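Local coordinates for ABC-type branched-chain amino acid transport systems periplasmic component-like protein (Thermomonospora curvata, PDB 4N03), which probably captures fatty acids such as palmitic acid as the extracytoplasmic substrate-binding component of an ABC transporter of the leucine-binding protein family, at residues P27-D41 / L96-G108. Sequence-based numbering, arbitrary orientation. Where two conformers were deposited one is given.
Sequences PGVTDKTIKLGIATD and LNNNVLAIPHFLG. With PLM (palmitic acid), chain B.
Thr40 and His105 meet through two extended first torsions: OG1 of Thr40 lies opposite the backbone N (chi1 -167°), and the imidazole of His105 is swung out likewise. Thr40 OG1 thus arrives at the ring edge, close to its plane, and hydrogen-bonds His105 NE2 at 2.8 Å; either partner could be the donor. Ile38 CG2 approaches the same ring near its plane, 3.5 Å from His105 CD2, and Ile53 and Gln57 of helix 47-66 also touch this histidine. On the face opposite Ile38 and His105, Ala39 CB sits 3.8 Å from the centroid of the Phe106 ring and only 12° off its normal, a CH-pi contact over the ring centre. The axes of strands 33-40 and 105-107 come within 4.7 Å and run parallel, 16° apart. Ala39 is held to this strand through both N and O, its N bonding His105 O and its O receiving Leu107 N at 2.8 Å. Strands 33-40 and 103-107 are the inner pair of a four-stranded parallel sheet of order 2-1-3-4, in a lobe of the periplasmic binding protein fold. The pairing is interrupted where the chain turns at Pro104, whose ring nitrogen has no hydrogen to give Gly37 O; Ile103 CA instead makes a CA-H...O contact with that oxygen at 3.2 Å. On the N-terminal side of the corner two further backbone hydrogen bonds join the segments, Gly37 N to Ala102 O and Leu101 N to Lys35 O, both nearly straight. Leu101 sends CD2 to Val29 CG2 at 3.8 Å, with Leu339 of helix 336-343 also against its side chain. At the far end, Leu107 CG lies 3.8 Å from C5 of the bound palmitic acid, which puts this strand end at the fatty-acid pocket, where Tyr84, Ser109 and Tyr148 hydrogen-bond the ligand.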
loop_
_atom_site.group_PDB
_atom_site.type_symbol
_atom_site.label_atom_id
_atom_site.label_comp_id
_atom_site.label_asym_id
_atom_site.label_seq_id
_atom_site.Cartn_x
_atom_site.Cartn_y
_atom_site.Cartn_z
ATOM N N PRO A 27 0.334 -12.388 -23.814
ATOM C CA PRO A 27 -1.007 -12.693 -23.272
ATOM C C PRO A 27 -1.788 -11.434 -22.927
ATOM O O PRO A 27 -1.245 -10.483 -22.405
ATOM C CB PRO A 27 -0.694 -13.555 -22.035
ATOM C CG PRO A 27 0.683 -14.018 -22.218
ATOM C CD PRO A 27 1.412 -13.007 -23.029
ATOM N N GLY A 28 -3.082 -11.448 -23.232
ATOM C CA GLY A 28 -3.900 -10.309 -22.960
ATOM C C GLY A 28 -3.775 -9.151 -23.954
ATOM O O GLY A 28 -4.469 -8.163 -23.814
ATOM N N VAL A 29 -2.954 -9.295 -24.986
ATOM C CA VAL A 29 -2.736 -8.232 -25.936
ATOM C C VAL A 29 -3.242 -8.674 -27.283
ATOM O O VAL A 29 -2.876 -9.730 -27.768
ATOM C CB VAL A 29 -1.262 -7.860 -26.071
ATOM C CG1 VAL A 29 -1.099 -6.665 -26.996
ATOM C CG2 VAL A 29 -0.698 -7.499 -24.716
ATOM N N THR A 30 -4.123 -7.873 -27.868
ATOM C CA THR A 30 -4.587 -8.093 -29.239
ATOM C C THR A 30 -4.235 -6.905 -30.063
ATOM O O THR A 30 -3.615 -5.959 -29.614
ATOM C CB THR A 30 -6.107 -8.324 -29.262
ATOM O OG1 THR A 30 -6.743 -7.145 -28.815
ATOM C CG2 THR A 30 -6.476 -9.509 -28.405
ATOM N N ASP A 31 -4.701 -6.911 -31.322
ATOM C CA ASP A 31 -4.436 -5.788 -32.225
ATOM C C ASP A 31 -5.097 -4.460 -31.796
ATOM O O ASP A 31 -4.640 -3.400 -32.211
ATOM C CB ASP A 31 -4.754 -6.155 -33.700
ATOM C CG ASP A 31 -6.177 -6.670 -33.912
ATOM O OD1 ASP A 31 -7.020 -6.547 -33.011
ATOM O OD2 ASP A 31 -6.465 -7.162 -35.032
ATOM N N LYS A 32 -6.089 -4.514 -30.920
ATOM C CA LYS A 32 -6.820 -3.294 -30.504
ATOM C C LYS A 32 -6.911 -3.071 -29.005
ATOM O O LYS A 32 -7.369 -2.023 -28.579
ATOM C CB LYS A 32 -8.237 -3.287 -31.083
ATOM C CG LYS A 32 -8.285 -3.114 -32.592
ATOM C CD LYS A 32 -9.714 -3.192 -33.109
ATOM C CE LYS A 32 -10.145 -4.616 -33.466
ATOM N NZ LYS A 32 -10.721 -5.399 -32.334
ATOM N N THR A 33 -6.418 -4.048 -28.196
ATOM C CA THR A 33 -6.656 -4.038 -26.741
ATOM C C THR A 33 -5.480 -4.586 -25.956
ATOM O O THR A 33 -4.795 -5.469 -26.417
ATOM C CB THR A 33 -7.871 -4.892 -26.329
ATOM O OG1 THR A 33 -7.664 -6.269 -26.635
ATOM C CG2 THR A 33 -9.096 -4.448 -27.053
ATOM N N ILE A 34 -5.313 -4.010 -24.780
ATOM C CA ILE A 34 -4.372 -4.513 -23.766
ATOM C C ILE A 34 -5.219 -4.780 -22.509
ATOM O O ILE A 34 -5.760 -3.842 -21.921
ATOM C CB ILE A 34 -3.301 -3.486 -23.434
ATOM C CG1 ILE A 34 -2.427 -3.184 -24.650
ATOM C CG2 ILE A 34 -2.449 -3.960 -22.262
ATOM C CD1 ILE A 34 -1.668 -1.899 -24.544
ATOM N N LYS A 35 -5.340 -6.048 -22.133
ATOM C CA LYS A 35 -6.070 -6.451 -20.942
ATOM C C LYS A 35 -5.155 -6.536 -19.733
ATOM O O LYS A 35 -4.087 -7.178 -19.789
ATOM C CB LYS A 35 -6.713 -7.820 -21.151
ATOM C CG LYS A 35 -7.864 -7.818 -22.137
ATOM C CD LYS A 35 -8.564 -9.163 -22.258
ATOM C CE LYS A 35 -7.670 -10.204 -22.906
ATOM N NZ LYS A 35 -8.119 -11.610 -22.917
ATOM N N LEU A 36 -5.549 -5.875 -18.661
ATOM C CA LEU A 36 -4.838 -5.865 -17.409
ATOM C C LEU A 36 -5.725 -6.458 -16.345
ATOM O O LEU A 36 -6.950 -6.291 -16.378
ATOM C CB LEU A 36 -4.431 -4.442 -17.034
ATOM C CG LEU A 36 -3.582 -3.722 -18.075
ATOM C CD1 LEU A 36 -3.306 -2.311 -17.607
ATOM C CD2 LEU A 36 -2.276 -4.454 -18.320
ATOM N N GLY A 37 -5.150 -7.136 -15.364
ATOM C CA GLY A 37 -5.901 -7.709 -14.272
ATOM C C GLY A 37 -5.772 -6.930 -12.987
ATOM O O GLY A 37 -4.690 -6.438 -12.654
ATOM N N ILE A 38 -6.854 -6.899 -12.221
ATOM C CA ILE A 38 -6.929 -6.284 -10.931
ATOM C C ILE A 38 -7.501 -7.320 -9.977
ATOM O O ILE A 38 -8.600 -7.841 -10.209
ATOM C CB ILE A 38 -7.740 -5.009 -10.924
ATOM C CG1 ILE A 38 -6.971 -3.929 -11.698
ATOM C CG2 ILE A 38 -8.027 -4.565 -9.477
ATOM C CD1 ILE A 38 -7.700 -2.618 -11.828
ATOM N N ALA A 39 -6.772 -7.634 -8.901
ATOM C CA ALA A 39 -7.224 -8.569 -7.840
ATOM C C ALA A 39 -7.219 -7.795 -6.542
ATOM O O ALA A 39 -6.149 -7.512 -6.013
ATOM C CB ALA A 39 -6.335 -9.793 -7.786
ATOM N N THR A 40 -8.389 -7.452 -6.017
ATOM C CA THR A 40 -8.492 -6.518 -4.941
ATOM C C THR A 40 -9.442 -7.042 -3.861
ATOM O O THR A 40 -9.949 -8.122 -3.970
ATOM C CB THR A 40 -8.914 -5.122 -5.504
ATOM O OG1 THR A 40 -8.745 -4.115 -4.513
ATOM C CG2 THR A 40 -10.369 -5.109 -5.999
ATOM N N ASP A 41 -9.625 -6.231 -2.817
ATOM C CA ASP A 41 -10.634 -6.497 -1.809
ATOM C C ASP A 41 -11.725 -5.433 -1.929
ATOM O O ASP A 41 -11.493 -4.276 -1.623
ATOM C CB ASP A 41 -10.069 -6.471 -0.390
ATOM C CG ASP A 41 -11.098 -6.774 0.646
ATOM O OD1 ASP A 41 -12.158 -7.310 0.266
ATOM O OD2 ASP A 41 -10.860 -6.482 1.836
ATOM N N LEU A 96 -7.145 -15.456 -14.300
ATOM C CA LEU A 96 -6.704 -14.307 -15.053
ATOM C C LEU A 96 -5.430 -14.578 -15.807
ATOM O O LEU A 96 -5.180 -13.883 -16.780
ATOM C CB LEU A 96 -6.392 -13.139 -14.112
ATOM C CG LEU A 96 -7.550 -12.513 -13.374
ATOM C CD1 LEU A 96 -6.973 -11.495 -12.401
ATOM C CD2 LEU A 96 -8.488 -11.868 -14.358
ATOM N N ASN A 97 -4.569 -15.511 -15.356
ATOM C CA ASN A 97 -3.157 -15.423 -15.729
ATOM C C ASN A 97 -2.874 -15.664 -17.192
ATOM O O ASN A 97 -1.880 -15.206 -17.710
ATOM C CB ASN A 97 -2.246 -16.284 -14.842
ATOM C CG ASN A 97 -2.472 -17.779 -15.010
ATOM O OD1 ASN A 97 -3.589 -18.229 -15.225
ATOM N ND2 ASN A 97 -1.401 -18.566 -14.860
ATOM N N ASN A 98 -3.741 -16.401 -17.865
ATOM C CA ASN A 98 -3.459 -16.671 -19.251
ATOM C C ASN A 98 -4.051 -15.617 -20.176
ATOM O O ASN A 98 -3.826 -15.659 -21.382
ATOM C CB ASN A 98 -3.800 -18.117 -19.616
ATOM C CG ASN A 98 -2.843 -19.137 -18.927
ATOM O OD1 ASN A 98 -1.609 -18.932 -18.833
ATOM N ND2 ASN A 98 -3.413 -20.223 -18.438
ATOM N N ASN A 99 -4.790 -14.631 -19.627
ATOM C CA ASN A 99 -5.618 -13.687 -20.424
ATOM C C ASN A 99 -5.447 -12.219 -20.114
ATOM O O ASN A 99 -6.158 -11.394 -20.680
ATOM C CB ASN A 99 -7.126 -14.033 -20.418
ATOM C CG ASN A 99 -7.740 -14.091 -19.033
ATOM O OD1 ASN A 99 -8.168 -13.081 -18.471
ATOM N ND2 ASN A 99 -7.835 -15.304 -18.495
ATOM N N VAL A 100 -4.507 -11.883 -19.226
ATOM C CA VAL A 100 -4.119 -10.515 -18.965
ATOM C C VAL A 100 -2.616 -10.409 -19.159
ATOM O O VAL A 100 -1.877 -11.366 -18.918
ATOM C CB VAL A 100 -4.534 -9.995 -17.560
ATOM C CG1 VAL A 100 -6.040 -10.112 -17.348
ATOM C CG2 VAL A 100 -3.803 -10.677 -16.443
ATOM N N LEU A 101 -2.140 -9.250 -19.526
ATOM C CA LEU A 101 -0.726 -9.065 -19.727
ATOM C C LEU A 101 0.031 -8.887 -18.417
ATOM O O LEU A 101 1.169 -9.418 -18.295
ATOM C CB LEU A 101 -0.493 -7.830 -20.627
ATOM C CG LEU A 101 0.994 -7.529 -20.907
ATOM C CD1 LEU A 101 1.689 -8.593 -21.704
ATOM C CD2 LEU A 101 1.080 -6.209 -21.665
ATOM N N ALA A 102 -0.549 -8.139 -17.501
ATOM C CA ALA A 102 0.060 -7.724 -16.244
ATOM C C ALA A 102 -1.070 -7.532 -15.238
ATOM O O ALA A 102 -2.249 -7.452 -15.623
ATOM C CB ALA A 102 0.827 -6.429 -16.444
ATOM N N ILE A 103 -0.682 -7.415 -13.969
ATOM C CA ILE A 103 -1.596 -7.201 -12.827
ATOM C C ILE A 103 -1.140 -5.948 -12.112
ATOM O O ILE A 103 -0.318 -5.997 -11.187
ATOM C CB ILE A 103 -1.664 -8.399 -11.897
ATOM C CG1 ILE A 103 -2.193 -9.598 -12.668
ATOM C CG2 ILE A 103 -2.548 -8.058 -10.727
ATOM C CD1 ILE A 103 -2.219 -10.875 -11.836
ATOM N N PRO A 104 -1.671 -4.772 -12.524
ATOM C CA PRO A 104 -1.236 -3.523 -11.911
ATOM C C PRO A 104 -1.834 -3.147 -10.588
ATOM O O PRO A 104 -1.482 -2.138 -10.021
ATOM C CB PRO A 104 -1.603 -2.484 -12.953
ATOM C CG PRO A 104 -2.818 -3.051 -13.621
ATOM C CD PRO A 104 -2.449 -4.506 -13.756
ATOM N N HIS A 105 -2.748 -3.977 -10.083
ATOM C CA HIS A 105 -3.199 -3.858 -8.699
ATOM C C HIS A 105 -3.528 -5.228 -8.181
ATOM O O HIS A 105 -4.418 -5.895 -8.679
ATOM C CB HIS A 105 -4.420 -2.924 -8.573
ATOM C CG HIS A 105 -5.017 -2.919 -7.200
ATOM N ND1 HIS A 105 -4.270 -2.752 -6.060
ATOM C CD2 HIS A 105 -6.295 -3.076 -6.783
ATOM C CE1 HIS A 105 -5.064 -2.843 -5.010
ATOM N NE2 HIS A 105 -6.301 -3.020 -5.414
ATOM N N PHE A 106 -2.784 -5.673 -7.158
ATOM C CA PHE A 106 -3.045 -6.925 -6.460
ATOM C C PHE A 106 -2.981 -6.568 -4.965
ATOM O O PHE A 106 -1.890 -6.313 -4.418
ATOM C CB PHE A 106 -1.987 -7.942 -6.825
ATOM C CG PHE A 106 -2.445 -9.370 -6.667
ATOM C CD1 PHE A 106 -3.212 -9.781 -5.581
ATOM C CD2 PHE A 106 -2.069 -10.310 -7.577
ATOM C CE1 PHE A 106 -3.622 -11.099 -5.472
ATOM C CE2 PHE A 106 -2.496 -11.619 -7.482
ATOM C CZ PHE A 106 -3.268 -12.026 -6.415
ATOM N N LEU A 107 -4.135 -6.490 -4.314
ATOM C CA LEU A 107 -4.187 -6.034 -2.928
ATOM C C LEU A 107 -3.785 -7.167 -1.979
ATOM O O LEU A 107 -4.302 -8.261 -2.077
ATOM C CB LEU A 107 -5.602 -5.581 -2.576
ATOM C CG LEU A 107 -5.729 -4.862 -1.234
ATOM C CD1 LEU A 107 -6.773 -3.758 -1.351
ATOM C CD2 LEU A 107 -6.082 -5.807 -0.100
ATOM N N GLY A 108 -2.947 -6.849 -1.015
ATOM C CA GLY A 108 -2.755 -7.705 0.134
ATOM C C GLY A 108 -1.495 -8.555 0.141
ATOM O O GLY A 108 -1.206 -9.239 -0.829
HETATM C C1 PLM B . -1.455 -6.066 3.537
HETATM O O1 PLM B . -0.280 -5.775 3.189
HETATM O O2 PLM B . -1.948 -7.214 3.484
HETATM C C2 PLM B . -2.396 -4.935 3.880
HETATM C C3 PLM B . -2.946 -4.344 2.509
HETATM C C4 PLM B . -3.730 -3.064 2.686
HETATM C C5 PLM B . -4.295 -2.552 1.407
HETATM C C6 PLM B . -5.034 -1.196 1.420
HETATM C C7 PLM B . -4.067 -0.063 1.105
HETATM C C8 PLM B . -4.611 1.329 1.271
HETATM C C9 PLM B . -3.766 2.436 0.669
HETATM C CA PLM B . -2.710 3.049 1.619
HETATM C CB PLM B . -1.735 3.942 0.752
HETATM C CC PLM B . -0.247 3.556 0.995
HETATM C CD PLM B . 0.693 3.949 -0.125
HETATM C CE PLM B . 2.158 3.566 0.037
HETATM C CF PLM B . 2.838 3.429 -1.334
HETATM C CG PLM B . 3.363 4.730 -1.914
#